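Long-range contacts in purine nucleoside phosphorylase (Anopheles gambiae, PDB 2P4S), which catalyses the phosphorolysis of inosine, guanosine and their 2'-deoxy forms to the free purine base and pentose 1-phosphate in purine salvage: residues A[139-144]-A[168-173]; A[143-148]-A[174-179]. All blocks are in the same frame, centred on the assembly; numbering follows the deposited sequence.

Contact 1: A[139-144]-A[168-173]; sequences PHFPVS and GRFHHY. With DIH (7-[[(3R,4R)-3-(hydroxymethyl)-4-oxidanyl-pyrrolidin-1-ium-1-yl]methyl]-3,5-dihydropyrrolo[3,2-d]pyrimidin-4-one), chain F; PO4 (phosphate ion), chain D.
Pro142 sits over one face of the Phe170 ring, the two side chains crossing at about a right angle. CB of Pro142 stands 3.6 Å from the centroid of the Phe170 ring, almost straight above the ring centre, a CH-pi contact. CG of Pro142 covers the same face nearer the rim, 3.8 Å from CE2 of Phe170. At the edge of this ring lies Phe141, whose CD2 is 4.0 Å from CZ of Phe170; the two ring planes stand at 76°. The Phe170 side chain turns beside its own backbone N, with CG anti to the carbonyl carbon (chi1 -45°), and this carries the ring across to the 139-144 loop. The backbone O of Pro142 also comes within 3.3 Å of CZ of Phe170.

Ser144 adds the polar tie. Its OG donates a hydrogen bond to O of Arg169 (3.0 Å). The hydroxyl reaches the carbonyl from above its plane, 52° out of it, and not on a lone pair. The serine thus holds the backbone of a loop that binds phosphate through Arg169, Phe170 and His171. The Arg169 side chain starts off away from segment 139-144; its NE forms a salt bridge with Glu309. Its NH1 donates to the bound phosphate, although the place of the accepting oxygen is less certain. Tyr173 OH donates to O3' of the inhibitor DIH (2.7 Å).

The contact joins two loops that follow strands 130-134 and 161-167 of the mixed sheet. Helix 178-191 packs on Pro142 through Lys180 and Met183 and on Phe170 through Pro184, while helix 92-105 touches Phe141 through Ile98.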
# COMPACT_ATOMS: atom_id res chain seq x y z
N PRO A 139 11.34 -21.64 -20.85
CA PRO A 139 11.38 -20.30 -21.43
C PRO A 139 10.61 -19.28 -20.61
O PRO A 139 9.47 -19.53 -20.22
CB PRO A 139 10.74 -20.48 -22.82
CG PRO A 139 10.37 -21.91 -22.93
CD PRO A 139 11.02 -22.66 -21.85
N HIS A 140 11.28 -18.15 -20.33
CA HIS A 140 10.69 -16.97 -19.63
C HIS A 140 10.35 -17.20 -18.17
O HIS A 140 9.64 -16.39 -17.58
CB HIS A 140 9.41 -16.48 -20.35
CG HIS A 140 9.61 -16.21 -21.80
ND1 HIS A 140 10.43 -15.19 -22.25
CD2 HIS A 140 9.14 -16.84 -22.90
CE1 HIS A 140 10.44 -15.20 -23.57
NE2 HIS A 140 9.66 -16.18 -23.99
N PHE A 141 10.83 -18.28 -17.59
CA PHE A 141 10.47 -18.59 -16.22
C PHE A 141 11.39 -17.90 -15.19
O PHE A 141 12.63 -17.89 -15.35
CB PHE A 141 10.48 -20.09 -16.01
CG PHE A 141 9.16 -20.62 -15.52
CD1 PHE A 141 8.04 -20.51 -16.32
CD2 PHE A 141 9.05 -21.24 -14.30
CE1 PHE A 141 6.80 -21.03 -15.89
CE2 PHE A 141 7.79 -21.75 -13.85
CZ PHE A 141 6.68 -21.64 -14.67
N PRO A 142 10.79 -17.33 -14.12
CA PRO A 142 11.58 -16.87 -12.99
C PRO A 142 12.20 -18.07 -12.30
O PRO A 142 11.82 -19.22 -12.54
CB PRO A 142 10.53 -16.22 -12.06
CG PRO A 142 9.30 -16.03 -12.86
CD PRO A 142 9.34 -17.10 -13.93
N VAL A 143 13.17 -17.81 -11.46
CA VAL A 143 13.77 -18.85 -10.65
C VAL A 143 13.48 -18.59 -9.17
O VAL A 143 13.35 -17.44 -8.74
CB VAL A 143 15.29 -18.98 -10.93
CG1 VAL A 143 15.55 -19.35 -12.47
CG2 VAL A 143 16.04 -17.73 -10.52
N SER A 144 13.41 -19.67 -8.39
CA SER A 144 13.23 -19.59 -6.92
C SER A 144 14.55 -19.31 -6.22
O SER A 144 15.47 -20.08 -6.37
CB SER A 144 12.62 -20.90 -6.41
OG SER A 144 11.32 -21.04 -6.91
N GLY A 168 8.31 -25.23 -5.11
CA GLY A 168 8.92 -23.92 -4.91
C GLY A 168 8.16 -22.85 -5.66
O GLY A 168 7.64 -23.11 -6.75
N ARG A 169 8.12 -21.64 -5.11
CA ARG A 169 7.43 -20.54 -5.77
C ARG A 169 8.28 -19.25 -5.78
O ARG A 169 9.46 -19.27 -5.39
CB ARG A 169 6.03 -20.29 -5.15
CG ARG A 169 6.07 -19.80 -3.69
CD ARG A 169 5.02 -18.72 -3.35
NE ARG A 169 3.63 -19.16 -3.44
CZ ARG A 169 3.06 -20.03 -2.61
NH1 ARG A 169 3.76 -20.56 -1.60
NH2 ARG A 169 1.79 -20.37 -2.79
N PHE A 170 7.65 -18.15 -6.25
CA PHE A 170 8.24 -16.81 -6.45
C PHE A 170 7.53 -15.81 -5.54
O PHE A 170 6.29 -15.81 -5.46
CB PHE A 170 8.07 -16.34 -7.92
CG PHE A 170 8.42 -17.41 -8.92
CD1 PHE A 170 9.65 -18.10 -8.82
CD2 PHE A 170 7.51 -17.80 -9.90
CE1 PHE A 170 9.96 -19.12 -9.73
CE2 PHE A 170 7.85 -18.84 -10.81
CZ PHE A 170 9.05 -19.48 -10.72
N HIS A 171 8.31 -14.93 -4.93
CA HIS A 171 7.78 -13.99 -3.95
C HIS A 171 8.15 -12.60 -4.36
O HIS A 171 9.21 -12.38 -4.94
CB HIS A 171 8.35 -14.25 -2.56
CG HIS A 171 8.39 -15.70 -2.18
ND1 HIS A 171 7.46 -16.27 -1.34
CD2 HIS A 171 9.29 -16.68 -2.45
CE1 HIS A 171 7.76 -17.55 -1.13
NE2 HIS A 171 8.87 -17.82 -1.79
N HIS A 172 7.27 -11.66 -4.00
CA HIS A 172 7.44 -10.26 -4.31
C HIS A 172 8.71 -9.64 -3.71
O HIS A 172 9.34 -8.80 -4.35
CB HIS A 172 6.17 -9.51 -3.86
CG HIS A 172 6.03 -8.14 -4.43
ND1 HIS A 172 6.17 -7.86 -5.78
CD2 HIS A 172 5.71 -6.96 -3.83
CE1 HIS A 172 5.95 -6.57 -5.98
NE2 HIS A 172 5.65 -6.01 -4.83
N TYR A 173 9.06 -10.04 -2.49
CA TYR A 173 10.32 -9.61 -1.82
C TYR A 173 11.62 -10.05 -2.56
O TYR A 173 12.73 -9.55 -2.25
CB TYR A 173 10.36 -10.03 -0.34
CG TYR A 173 10.35 -11.53 -0.13
CD1 TYR A 173 11.49 -12.33 -0.45
CD2 TYR A 173 9.24 -12.18 0.44
CE1 TYR A 173 11.48 -13.73 -0.26
CE2 TYR A 173 9.24 -13.56 0.62
CZ TYR A 173 10.37 -14.33 0.28
OH TYR A 173 10.35 -15.72 0.46
O5' DIH F . 10.49 -17.82 6.40
C5' DIH F . 10.14 -16.74 5.51
C4' DIH F . 9.28 -17.33 4.42
C6' DIH F . 8.08 -18.11 5.01
C3' DIH F . 8.72 -16.24 3.55
O3' DIH F . 8.62 -16.74 2.21
C2' DIH F . 7.31 -16.04 4.07
N1' DIH F . 6.90 -17.44 4.40
C10 DIH F . 5.62 -17.44 5.14
C9 DIH F . 5.65 -17.11 6.62
C8 DIH F . 5.83 -18.05 7.67
N7 DIH F . 5.76 -17.38 8.85
C5 DIH F . 5.53 -16.06 8.63
C6 DIH F . 5.30 -14.88 9.50
O6 DIH F . 5.33 -14.96 10.80
N1 DIH F . 5.06 -13.72 8.85
C2 DIH F . 5.04 -13.60 7.49
N3 DIH F . 5.21 -14.65 6.67
C4 DIH F . 5.45 -15.88 7.24
P PO4 D . 5.59 -19.25 1.32
O1 PO4 D . 5.14 -20.53 1.94
O2 PO4 D . 6.02 -19.55 -0.12
O3 PO4 D . 4.53 -18.22 1.25
O4 PO4 D . 6.73 -18.72 2.14

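Contact 2: A[143-148]-A[174-179]; sequences VSTVAG and EGYPLA
The Tyr176 ring has the backbone O of Val143 at its edge, near the ring plane. Its OH donates to that oxygen over a short 2.5 Å. The hydroxyl lies in the carbonyl plane, on a lone pair, with a C=O...O angle of 143°. The phenol therefore meets the 143-148 loop end-on. Beside the same OH stand the methyls CG2 of Val143 and CG2 of Thr145.

The second flat group is the carboxylate of Glu174. Its OE1 takes two hydrogen bonds from one residue: Thr145 N donates over 2.8 Å, nearly along the C-O axis of OE1, and Thr145 OG1 donates over 2.7 Å from the anti side. Both donors come from the same face of the carboxylate plane. Thr145 OG1 sits between its backbone N and carbonyl carbon (chi1 68°), which keeps the hydroxyl close to its own N-H so that both can grip one oxygen. The Glu174 chain is extended beyond CG and runs alongside the Thr145 side chain, the two pointing opposite ways. CG2 of Val146 packs on CD of Glu174 at 3.8 Å. OE2 has another partner, the backbone N of His171.

A water donates to Thr145 OG1 and to the backbone O of Glu174 (3.2 Å), adding a water bridge between Thr145 and Glu174. Another water accepts from Val146 N and donates weakly to OE2 of Glu174.

The buried carboxylate is thus bound through both oxygens. These N-H and O-H donors would be expected to stabilise its negative charge. Glu174 links the 143-148 loop to the backbone of His171, a phosphate-binding residue, a position consistent with a second-shell role behind the phosphate site.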
# COMPACT_ATOMS: atom_id res chain seq x y z
N VAL A 143 13.17 -17.81 -11.46
CA VAL A 143 13.77 -18.85 -10.65
C VAL A 143 13.48 -18.59 -9.17
O VAL A 143 13.35 -17.44 -8.74
CB VAL A 143 15.29 -18.98 -10.93
CG1 VAL A 143 15.55 -19.35 -12.47
CG2 VAL A 143 16.04 -17.73 -10.52
N SER A 144 13.41 -19.67 -8.39
CA SER A 144 13.23 -19.59 -6.92
C SER A 144 14.55 -19.31 -6.22
O SER A 144 15.47 -20.08 -6.37
CB SER A 144 12.62 -20.90 -6.41
OG SER A 144 11.32 -21.04 -6.91
N THR A 145 14.68 -18.22 -5.48
CA THR A 145 15.97 -17.89 -4.82
C THR A 145 15.92 -18.19 -3.31
O THR A 145 16.91 -18.05 -2.60
CB THR A 145 16.43 -16.42 -5.08
OG1 THR A 145 15.55 -15.50 -4.41
CG2 THR A 145 16.47 -16.06 -6.62
N VAL A 146 14.75 -18.63 -2.83
CA VAL A 146 14.50 -18.85 -1.40
C VAL A 146 14.91 -20.26 -0.93
O VAL A 146 14.53 -21.24 -1.55
CB VAL A 146 13.02 -18.43 -1.01
CG1 VAL A 146 12.72 -18.65 0.47
CG2 VAL A 146 12.86 -16.96 -1.32
N ALA A 147 15.70 -20.35 0.14
CA ALA A 147 16.07 -21.67 0.67
C ALA A 147 14.82 -22.57 0.82
O ALA A 147 13.79 -22.11 1.31
CB ALA A 147 16.81 -21.54 2.03
N GLY A 148 14.91 -23.84 0.41
CA GLY A 148 13.77 -24.75 0.55
C GLY A 148 12.76 -24.66 -0.58
O GLY A 148 11.83 -25.46 -0.65
N GLU A 174 11.48 -10.98 -3.51
CA GLU A 174 12.61 -11.34 -4.39
C GLU A 174 12.82 -10.27 -5.45
O GLU A 174 13.80 -10.28 -6.13
CB GLU A 174 12.43 -12.73 -5.02
CG GLU A 174 12.45 -13.90 -4.00
CD GLU A 174 12.11 -15.30 -4.63
OE1 GLU A 174 13.02 -15.94 -5.20
OE2 GLU A 174 10.95 -15.77 -4.56
N GLY A 175 11.90 -9.33 -5.59
CA GLY A 175 12.02 -8.37 -6.65
C GLY A 175 11.14 -8.65 -7.84
O GLY A 175 11.14 -7.87 -8.77
N TYR A 176 10.34 -9.73 -7.80
CA TYR A 176 9.37 -10.04 -8.87
C TYR A 176 8.06 -9.29 -8.69
O TYR A 176 7.46 -9.36 -7.61
CB TYR A 176 9.06 -11.54 -8.94
CG TYR A 176 10.27 -12.44 -9.08
CD1 TYR A 176 11.28 -12.18 -10.04
CD2 TYR A 176 10.43 -13.54 -8.23
CE1 TYR A 176 12.41 -13.03 -10.15
CE2 TYR A 176 11.51 -14.39 -8.34
CZ TYR A 176 12.50 -14.13 -9.31
OH TYR A 176 13.58 -14.99 -9.39
N PRO A 177 7.61 -8.56 -9.74
CA PRO A 177 6.26 -7.96 -9.73
C PRO A 177 5.20 -9.06 -9.48
O PRO A 177 5.46 -10.21 -9.78
CB PRO A 177 6.10 -7.38 -11.16
CG PRO A 177 7.59 -7.23 -11.69
CD PRO A 177 8.40 -8.27 -10.96
N LEU A 178 4.05 -8.72 -8.93
CA LEU A 178 3.01 -9.74 -8.65
C LEU A 178 2.57 -10.55 -9.90
O LEU A 178 2.39 -11.77 -9.81
CB LEU A 178 1.80 -9.12 -7.88
CG LEU A 178 2.17 -8.48 -6.53
CD1 LEU A 178 0.91 -7.96 -5.85
CD2 LEU A 178 2.88 -9.50 -5.65
N ALA A 179 2.45 -9.88 -11.06
CA ALA A 179 2.08 -10.57 -12.33
C ALA A 179 3.10 -11.64 -12.73
O ALA A 179 2.75 -12.68 -13.27
CB ALA A 179 1.83 -9.56 -13.51
O HOH W 1 16.10 -12.37 -5.21
O HOH W 2 11.91 -18.54 -4.12

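In the fold
Contacts 1 and 2 start from the same loop, share Val143 and Ser144, and have centres about 4 Å apart. Both are partly buried. Contact 1 has more buried residues among those that touch and is mainly apolar, with one hydroxyl-to-carbonyl bond. Contact 2 includes the exposed Thr145 and rests on a carboxylate, a phenol hydroxyl and waters. The two also meet each other: Tyr173 packs on Val146, and Phe170 and His171 pack on Tyr176. Contact 1 adjoins the phosphate and the inhibitor directly. Contact 2 lies mostly behind it, though the Val146 side chain comes about 5 Å from the inhibitor. Both reach a neighbouring subunit, whose Phe244 touches Tyr173 and Val146.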